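Local coordinates for putative chromatin binding protein (Chaetomium thermophilum, PDB 6QP0) that forms the nucleotide-binding P-loop part of Kti12, a tRNA-dependent ATPase essential for tRNA modification by Elongator, at residues A[111-116]-A[129-134]; A[160-165]-A[206-211]. One frame throughout, in Å; residues are numbered along the deposited sequence.

Contact 1 (A[111-116]-A[129-134]); sequences AALYAA and LDSLNY
S131 OG gives its hydrogen bond to a partner outside this pair, OD1 of D78, and meets L113 from the other segment by packing alone, with L113 CD1 3.8 Å from S131 OG. L113 reaches across from helix 106-120 and carries the whole contact on its two methyls. L113 CD1 leans on the serine hydroxyl and comes within 4.4 Å of N133 OD1. The other branch, L113 CD2, lies 3.9 Å from L129 CD1, and the two leucine side chains cross obliquely. L129 turns its CG anti to the backbone N (chi1 -171°), which extends the side chain off strand 125-130 toward the helix. No hydrogen bond joins the segments, so the polar groups beside L113 depend on other partners. The N133 amide is held at both ends: OD1 pairs with NE1 of W138, while ND2 pairs with the carbonyl oxygen of V7, which fixes the rotation of the amide. W138, L81 and D78 also touch L113, whose surroundings mix apolar and polar groups. Between L129 and S131, the first side-chain bond of D130 leads away from the helix, and D130 belongs to the magnesium site; its OD2 is hydrogen-bonded to OG1 of T16 and to OH of Y75. A helix packed on a parallel strand that leads into a magnesium-site aspartate is the arrangement of a P-loop NTPase, with D130 placed consistently with a Walker B aspartate.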
ATOM      1  N   ALA A 111      10.143  -6.819  -6.494  1.00 29.92           N
ATOM      2  CA  ALA A 111      11.403  -7.229  -5.886  1.00 30.06           C
ATOM      3  C   ALA A 111      11.934  -6.137  -4.964  1.00 29.67           C
ATOM      4  O   ALA A 111      12.308  -6.404  -3.815  1.00 29.66           O
ATOM      5  CB  ALA A 111      12.423  -7.567  -6.973  1.00 30.71           C
ATOM      6  N   ALA A 112      11.957  -4.893  -5.448  1.00 29.55           N
ATOM      7  CA  ALA A 112      12.431  -3.782  -4.631  1.00 29.47           C
ATOM      8  C   ALA A 112      11.595  -3.640  -3.367  1.00 29.54           C
ATOM      9  O   ALA A 112      12.134  -3.503  -2.262  1.00 29.14           O
ATOM     10  CB  ALA A 112      12.403  -2.487  -5.443  1.00 29.55           C
ATOM     11  N   LEU A 113      10.268  -3.667  -3.513  1.00 31.62           N
ATOM     12  CA  LEU A 113       9.389  -3.570  -2.353  1.00 31.77           C
ATOM     13  C   LEU A 113       9.642  -4.719  -1.386  1.00 31.35           C
ATOM     14  O   LEU A 113       9.767  -4.512  -0.174  1.00 30.90           O
ATOM     15  CB  LEU A 113       7.928  -3.558  -2.805  1.00 31.67           C
ATOM     16  CG  LEU A 113       7.459  -2.340  -3.602  1.00 30.63           C
ATOM     17  CD1 LEU A 113       6.156  -2.644  -4.324  1.00 31.01           C
ATOM     18  CD2 LEU A 113       7.293  -1.132  -2.694  1.00 30.87           C
ATOM     19  N   TYR A 114       9.729  -5.943  -1.910  1.00 30.41           N
ATOM     20  CA  TYR A 114       9.924  -7.107  -1.054  1.00 30.41           C
ATOM     21  C   TYR A 114      11.191  -6.964  -0.219  1.00 30.81           C
ATOM     22  O   TYR A 114      11.184  -7.220   0.992  1.00 30.17           O
ATOM     23  CB  TYR A 114       9.970  -8.377  -1.907  1.00 31.44           C
ATOM     24  CG  TYR A 114      10.138  -9.647  -1.105  1.00 33.59           C
ATOM     25  CD1 TYR A 114      11.402 -10.144  -0.811  1.00 34.71           C
ATOM     26  CD2 TYR A 114       9.034 -10.351  -0.640  1.00 33.90           C
ATOM     27  CE1 TYR A 114      11.562 -11.303  -0.078  1.00 36.80           C
ATOM     28  CE2 TYR A 114       9.184 -11.512   0.095  1.00 35.85           C
ATOM     29  CZ  TYR A 114      10.451 -11.983   0.374  1.00 37.47           C
ATOM     30  OH  TYR A 114      10.610 -13.139   1.104  1.00 39.13           O
ATOM     31  N   ALA A 115      12.291  -6.540  -0.849  1.00 31.26           N
ATOM     32  CA  ALA A 115      13.552  -6.399  -0.130  1.00 31.28           C
ATOM     33  C   ALA A 115      13.457  -5.324   0.946  1.00 30.21           C
ATOM     34  O   ALA A 115      13.904  -5.523   2.082  1.00 30.79           O
ATOM     35  CB  ALA A 115      14.678  -6.076  -1.113  1.00 31.87           C
ATOM     36  N   ALA A 116      12.879  -4.170   0.602  1.00 29.77           N
ATOM     37  CA  ALA A 116      12.753  -3.086   1.569  1.00 29.96           C
ATOM     38  C   ALA A 116      12.019  -3.543   2.823  1.00 30.30           C
ATOM     39  O   ALA A 116      12.397  -3.174   3.941  1.00 30.91           O
ATOM     40  CB  ALA A 116      12.030  -1.899   0.933  1.00 29.64           C
ATOM     41  N   LEU A 129       3.352  -0.532   4.139  1.00 32.06           N
ATOM     42  CA  LEU A 129       3.705  -0.642   2.726  1.00 31.39           C
ATOM     43  C   LEU A 129       2.657   0.123   1.921  1.00 31.56           C
ATOM     44  O   LEU A 129       1.563  -0.384   1.662  1.00 30.05           O
ATOM     45  CB  LEU A 129       3.795  -2.103   2.299  1.00 31.14           C
ATOM     46  CG  LEU A 129       4.355  -2.358   0.899  1.00 30.03           C
ATOM     47  CD1 LEU A 129       5.790  -1.875   0.799  1.00 31.16           C
ATOM     48  CD2 LEU A 129       4.264  -3.832   0.533  1.00 29.19           C
ATOM     49  N   ASP A 130       3.000   1.349   1.532  1.00 31.24           N
ATOM     50  CA  ASP A 130       2.115   2.215   0.753  1.00 31.64           C
ATOM     51  C   ASP A 130       2.419   1.994  -0.723  1.00 33.63           C
ATOM     52  O   ASP A 130       3.314   2.614  -1.299  1.00 35.30           O
ATOM     53  CB  ASP A 130       2.304   3.671   1.164  1.00 31.77           C
ATOM     54  CG  ASP A 130       1.630   4.650   0.216  1.00 32.45           C
ATOM     55  OD1 ASP A 130       0.859   4.220  -0.666  1.00 32.26           O
ATOM     56  OD2 ASP A 130       1.883   5.866   0.354  1.00 33.37           O
ATOM     57  N   SER A 131       1.658   1.096  -1.344  1.00 36.45           N
ATOM     58  CA  SER A 131       1.792   0.839  -2.769  1.00 37.51           C
ATOM     59  C   SER A 131       0.489   0.240  -3.273  1.00 35.93           C
ATOM     60  O   SER A 131      -0.341  -0.228  -2.489  1.00 36.96           O
ATOM     61  CB  SER A 131       2.968  -0.095  -3.069  1.00 39.09           C
ATOM     62  OG  SER A 131       3.088  -0.326  -4.462  1.00 40.49           O
ATOM     63  N   LEU A 132       0.319   0.264  -4.597  1.00 30.58           N
ATOM     64  CA  LEU A 132      -0.882  -0.298  -5.205  1.00 30.87           C
ATOM     65  C   LEU A 132      -1.175  -1.688  -4.648  1.00 31.76           C
ATOM     66  O   LEU A 132      -2.310  -1.989  -4.265  1.00 30.50           O
ATOM     67  CB  LEU A 132      -0.725  -0.342  -6.726  1.00 31.39           C
ATOM     68  CG  LEU A 132      -0.658   1.019  -7.426  1.00 32.32           C
ATOM     69  CD1 LEU A 132      -0.122   0.874  -8.842  1.00 32.87           C
ATOM     70  CD2 LEU A 132      -2.028   1.687  -7.449  1.00 33.18           C
ATOM     71  N   ASN A 133      -0.153  -2.542  -4.581  1.00 35.24           N
ATOM     72  CA  ASN A 133      -0.276  -3.883  -4.009  1.00 36.64           C
ATOM     73  C   ASN A 133      -1.573  -4.549  -4.460  1.00 38.08           C
ATOM     74  O   ASN A 133      -2.342  -5.090  -3.665  1.00 37.59           O
ATOM     75  CB  ASN A 133      -0.189  -3.826  -2.483  1.00 36.87           C
ATOM     76  CG  ASN A 133       1.153  -3.305  -1.992  1.00 36.85           C
ATOM     77  OD1 ASN A 133       2.188  -3.536  -2.619  1.00 35.51           O
ATOM     78  ND2 ASN A 133       1.142  -2.598  -0.866  1.00 35.85           N
ATOM     79  N   TYR A 134      -1.802  -4.514  -5.771  1.00 38.47           N
ATOM     80  CA  TYR A 134      -3.106  -4.812  -6.345  1.00 36.58           C
ATOM     81  C   TYR A 134      -3.258  -6.249  -6.823  1.00 36.99           C
ATOM     82  O   TYR A 134      -4.316  -6.593  -7.362  1.00 38.79           O
ATOM     83  CB  TYR A 134      -3.383  -3.862  -7.518  1.00 36.35           C
ATOM     84  CG  TYR A 134      -2.520  -4.125  -8.733  1.00 36.98           C
ATOM     85  CD1 TYR A 134      -1.271  -3.531  -8.867  1.00 37.42           C
ATOM     86  CD2 TYR A 134      -2.957  -4.965  -9.747  1.00 36.65           C
ATOM     87  CE1 TYR A 134      -0.482  -3.772  -9.977  1.00 37.46           C
ATOM     88  CE2 TYR A 134      -2.178  -5.210 -10.857  1.00 38.64           C
ATOM     89  CZ  TYR A 134      -0.942  -4.613 -10.969  1.00 38.65           C
ATOM     90  OH  TYR A 134      -0.172  -4.860 -12.081  1.00 39.59           O
TER

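Contact 2 (A[160-165]-A[206-211]); sequences GGVEKA and SNWENL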
ATOM      1  N   GLY A 160     -11.883   6.408  -2.517  1.00 46.81           N
ATOM      2  CA  GLY A 160     -13.122   7.150  -2.593  1.00 49.46           C
ATOM      3  C   GLY A 160     -13.965   6.827  -3.801  1.00 51.56           C
ATOM      4  O   GLY A 160     -15.085   7.329  -3.921  1.00 53.36           O
ATOM      5  N   GLY A 161     -13.447   5.995  -4.701  1.00 52.30           N
ATOM      6  CA  GLY A 161     -14.174   5.592  -5.886  1.00 51.64           C
ATOM      7  C   GLY A 161     -13.340   5.717  -7.143  1.00 49.79           C
ATOM      8  O   GLY A 161     -12.379   6.490  -7.184  1.00 51.61           O
ATOM      9  N   VAL A 162     -13.695   4.950  -8.177  1.00 50.59           N
ATOM     10  CA  VAL A 162     -12.997   5.051  -9.453  1.00 49.71           C
ATOM     11  C   VAL A 162     -13.148   6.449 -10.035  1.00 51.37           C
ATOM     12  O   VAL A 162     -12.237   6.957 -10.700  1.00 52.60           O
ATOM     13  CB  VAL A 162     -13.521   3.979 -10.431  1.00 50.39           C
ATOM     14  CG1 VAL A 162     -12.781   4.055 -11.757  1.00 50.53           C
ATOM     15  CG2 VAL A 162     -13.394   2.590  -9.822  1.00 49.88           C
ATOM     16  N   GLU A 163     -14.290   7.095  -9.793  1.00 52.49           N
ATOM     17  CA  GLU A 163     -14.532   8.419 -10.356  1.00 54.44           C
ATOM     18  C   GLU A 163     -13.723   9.481  -9.623  1.00 54.45           C
ATOM     19  O   GLU A 163     -13.049  10.304 -10.251  1.00 55.38           O
ATOM     20  CB  GLU A 163     -16.025   8.745 -10.302  1.00 56.53           C
ATOM     21  N   LYS A 164     -13.787   9.487  -8.288  1.00 53.86           N
ATOM     22  CA  LYS A 164     -12.998  10.447  -7.524  1.00 54.24           C
ATOM     23  C   LYS A 164     -11.506  10.205  -7.710  1.00 53.32           C
ATOM     24  O   LYS A 164     -10.714  11.152  -7.659  1.00 53.56           O
ATOM     25  CB  LYS A 164     -13.365  10.379  -6.042  1.00 54.21           C
ATOM     26  CG  LYS A 164     -14.761  10.893  -5.727  1.00 56.28           C
ATOM     27  N   ALA A 165     -11.105   8.951  -7.926  1.00 55.62           N
ATOM     28  CA  ALA A 165      -9.702   8.663  -8.200  1.00 56.61           C
ATOM     29  C   ALA A 165      -9.304   9.155  -9.585  1.00 57.07           C
ATOM     30  O   ALA A 165      -8.229   9.741  -9.757  1.00 55.31           O
ATOM     31  CB  ALA A 165      -9.438   7.164  -8.064  1.00 57.13           C
ATOM     32  N   SER A 206      -3.238   6.308 -20.073  1.00 64.93           N
ATOM     33  CA  SER A 206      -3.223   4.911 -20.501  1.00 66.82           C
ATOM     34  C   SER A 206      -2.836   3.992 -19.348  1.00 62.27           C
ATOM     35  O   SER A 206      -3.518   2.996 -19.076  1.00 62.39           O
ATOM     36  CB  SER A 206      -2.257   4.735 -21.676  1.00 71.45           C
ATOM     37  OG  SER A 206      -2.213   3.391 -22.130  1.00 72.39           O
ATOM     38  N   ASN A 207      -1.740   4.312 -18.655  1.00 58.35           N
ATOM     39  CA  ASN A 207      -1.305   3.489 -17.533  1.00 53.12           C
ATOM     40  C   ASN A 207      -2.339   3.483 -16.413  1.00 50.62           C
ATOM     41  O   ASN A 207      -2.513   2.471 -15.723  1.00 48.63           O
ATOM     42  CB  ASN A 207       0.038   3.990 -17.000  1.00 50.31           C
ATOM     43  CG  ASN A 207       0.584   3.116 -15.883  1.00 46.72           C
ATOM     44  OD1 ASN A 207       0.404   1.900 -15.891  1.00 45.86           O
ATOM     45  ND2 ASN A 207       1.246   3.736 -14.914  1.00 45.61           N
ATOM     46  N   TRP A 208      -3.026   4.611 -16.208  1.00 50.17           N
ATOM     47  CA  TRP A 208      -3.986   4.718 -15.113  1.00 47.60           C
ATOM     48  C   TRP A 208      -5.193   3.818 -15.349  1.00 48.35           C
ATOM     49  O   TRP A 208      -5.583   3.044 -14.467  1.00 46.34           O
ATOM     50  CB  TRP A 208      -4.420   6.178 -14.950  1.00 49.49           C
ATOM     51  CG  TRP A 208      -5.160   6.464 -13.682  1.00 48.45           C
ATOM     52  CD1 TRP A 208      -4.644   6.984 -12.537  1.00 46.74           C
ATOM     53  CD2 TRP A 208      -6.554   6.253 -13.436  1.00 49.36           C
ATOM     54  NE1 TRP A 208      -5.629   7.109 -11.587  1.00 46.58           N
ATOM     55  CE2 TRP A 208      -6.810   6.664 -12.114  1.00 48.09           C
ATOM     56  CE3 TRP A 208      -7.609   5.754 -14.203  1.00 51.32           C
ATOM     57  CZ2 TRP A 208      -8.075   6.591 -11.543  1.00 48.66           C
ATOM     58  CZ3 TRP A 208      -8.863   5.684 -13.636  1.00 51.82           C
ATOM     59  CH2 TRP A 208      -9.087   6.100 -12.319  1.00 50.45           C
ATOM     60  N   GLU A 209      -5.796   3.900 -16.539  1.00 51.47           N
ATOM     61  CA  GLU A 209      -6.990   3.112 -16.821  1.00 53.87           C
ATOM     62  C   GLU A 209      -6.700   1.619 -16.724  1.00 53.95           C
ATOM     63  O   GLU A 209      -7.433   0.872 -16.064  1.00 52.01           O
ATOM     64  CB  GLU A 209      -7.543   3.455 -18.206  1.00 57.94           C
ATOM     65  CG  GLU A 209      -8.070   4.875 -18.354  1.00 61.33           C
ATOM     66  CD  GLU A 209      -9.211   5.184 -17.404  1.00 61.67           C
ATOM     67  OE1 GLU A 209      -9.585   6.372 -17.288  1.00 63.90           O
ATOM     68  OE2 GLU A 209      -9.734   4.242 -16.774  1.00 60.23           O
ATOM     69  N   ASN A 210      -5.635   1.159 -17.389  1.00 55.15           N
ATOM     70  CA  ASN A 210      -5.322  -0.266 -17.379  1.00 54.05           C
ATOM     71  C   ASN A 210      -5.023  -0.767 -15.971  1.00 51.23           C
ATOM     72  O   ASN A 210      -5.298  -1.931 -15.658  1.00 50.01           O
ATOM     73  CB  ASN A 210      -4.138  -0.548 -18.309  1.00 53.21           C
ATOM     74  CG  ASN A 210      -4.385  -0.070 -19.729  1.00 56.82           C
ATOM     75  OD1 ASN A 210      -3.554   0.621 -20.320  1.00 57.32           O
ATOM     76  ND2 ASN A 210      -5.536  -0.430 -20.280  1.00 58.93           N
ATOM     77  N   LEU A 211      -4.468   0.090 -15.104  1.00 49.41           N
ATOM     78  CA  LEU A 211      -4.213  -0.311 -13.724  1.00 46.62           C
ATOM     79  C   LEU A 211      -5.516  -0.614 -12.990  1.00 44.81           C
ATOM     80  O   LEU A 211      -5.641  -1.649 -12.326  1.00 43.37           O
ATOM     81  CB  LEU A 211      -3.430   0.778 -12.988  1.00 44.61           C
ATOM     82  CG  LEU A 211      -1.929   0.551 -12.820  1.00 41.94           C
ATOM     83  CD1 LEU A 211      -1.285   1.769 -12.180  1.00 40.96           C
ATOM     84  CD2 LEU A 211      -1.649  -0.697 -11.994  1.00 39.46           C
TER
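The indole of W208 meets residues 160-165 with the rim of its six-membered ring. At the edge, close to the ring plane, sit V162 O and A165 CB; E209 OE2, from the tryptophan's own helix, lies in plane at another part of the edge. Y203, outside both segments, makes an edge-to-face pair with the indole. V162 O is 3.6 Å from W208 CH2, and A165 CB is 3.8 Å from W208 CZ2. The closest approach is backbone to ring: A165 C to W208 CZ2 at 3.5 Å, along an oblique line. V162 adds a looser touch, with V162 CG1 4.3 Å from W208 CH2. CG of W208 stands anti to the backbone N (chi1 -167°), which carries the indole straight out of helix 205-213 into the first turn of helix 162-174. G161 is the N-cap of that turn, and its O takes the hydrogen bond from A165 N at 2.9 Å; at phi 132° and psi 156° a side chain would collide with the carbonyl oxygen of G160, so only glycine fits. The pyrrole side of the indole looks to the nucleotide site: NE1 is hydrogen-bonded to OG of S12, a residue that binds ADP, and weakly to the carbonyl oxygen of P11. A leucine here would remove the NE1 donor and the benzene end of the ring, and is likely to leave S12 OG without this mate and open a gap beside A165. E209 OE1 forms a salt bridge with NE of R166, a second tie between the helices. With oxygens of V162 and E209 near the ring plane, the electropositive C-H rim probably gains some electrostatic attraction, so this hydrophobic wedge also has a polar side.

From the N terminus, strand 4-9, the P-loop, helix 15-31 and strand 72-77 come before contact 1. Helix 106-120 then runs through a short turn into strand 125-130, with 12 residues between the segments. Helix 136-148 and strand 153-158 follow before contact 2 opens; it closes a longer excursion of 40 residues that includes the unmodelled 177-195. The two are in series, neither nested nor crossed, with centres about 19 Å apart. They touch, since L132 CD1 packs 3.6 Å from L211 CD1, and Y134 packs against L211. Contact 1 ties helix 106-120 to strand 125-130 and the residues after it, near the magnesium site; contact 2 joins two helices beside the P-loop residues P11 and S12.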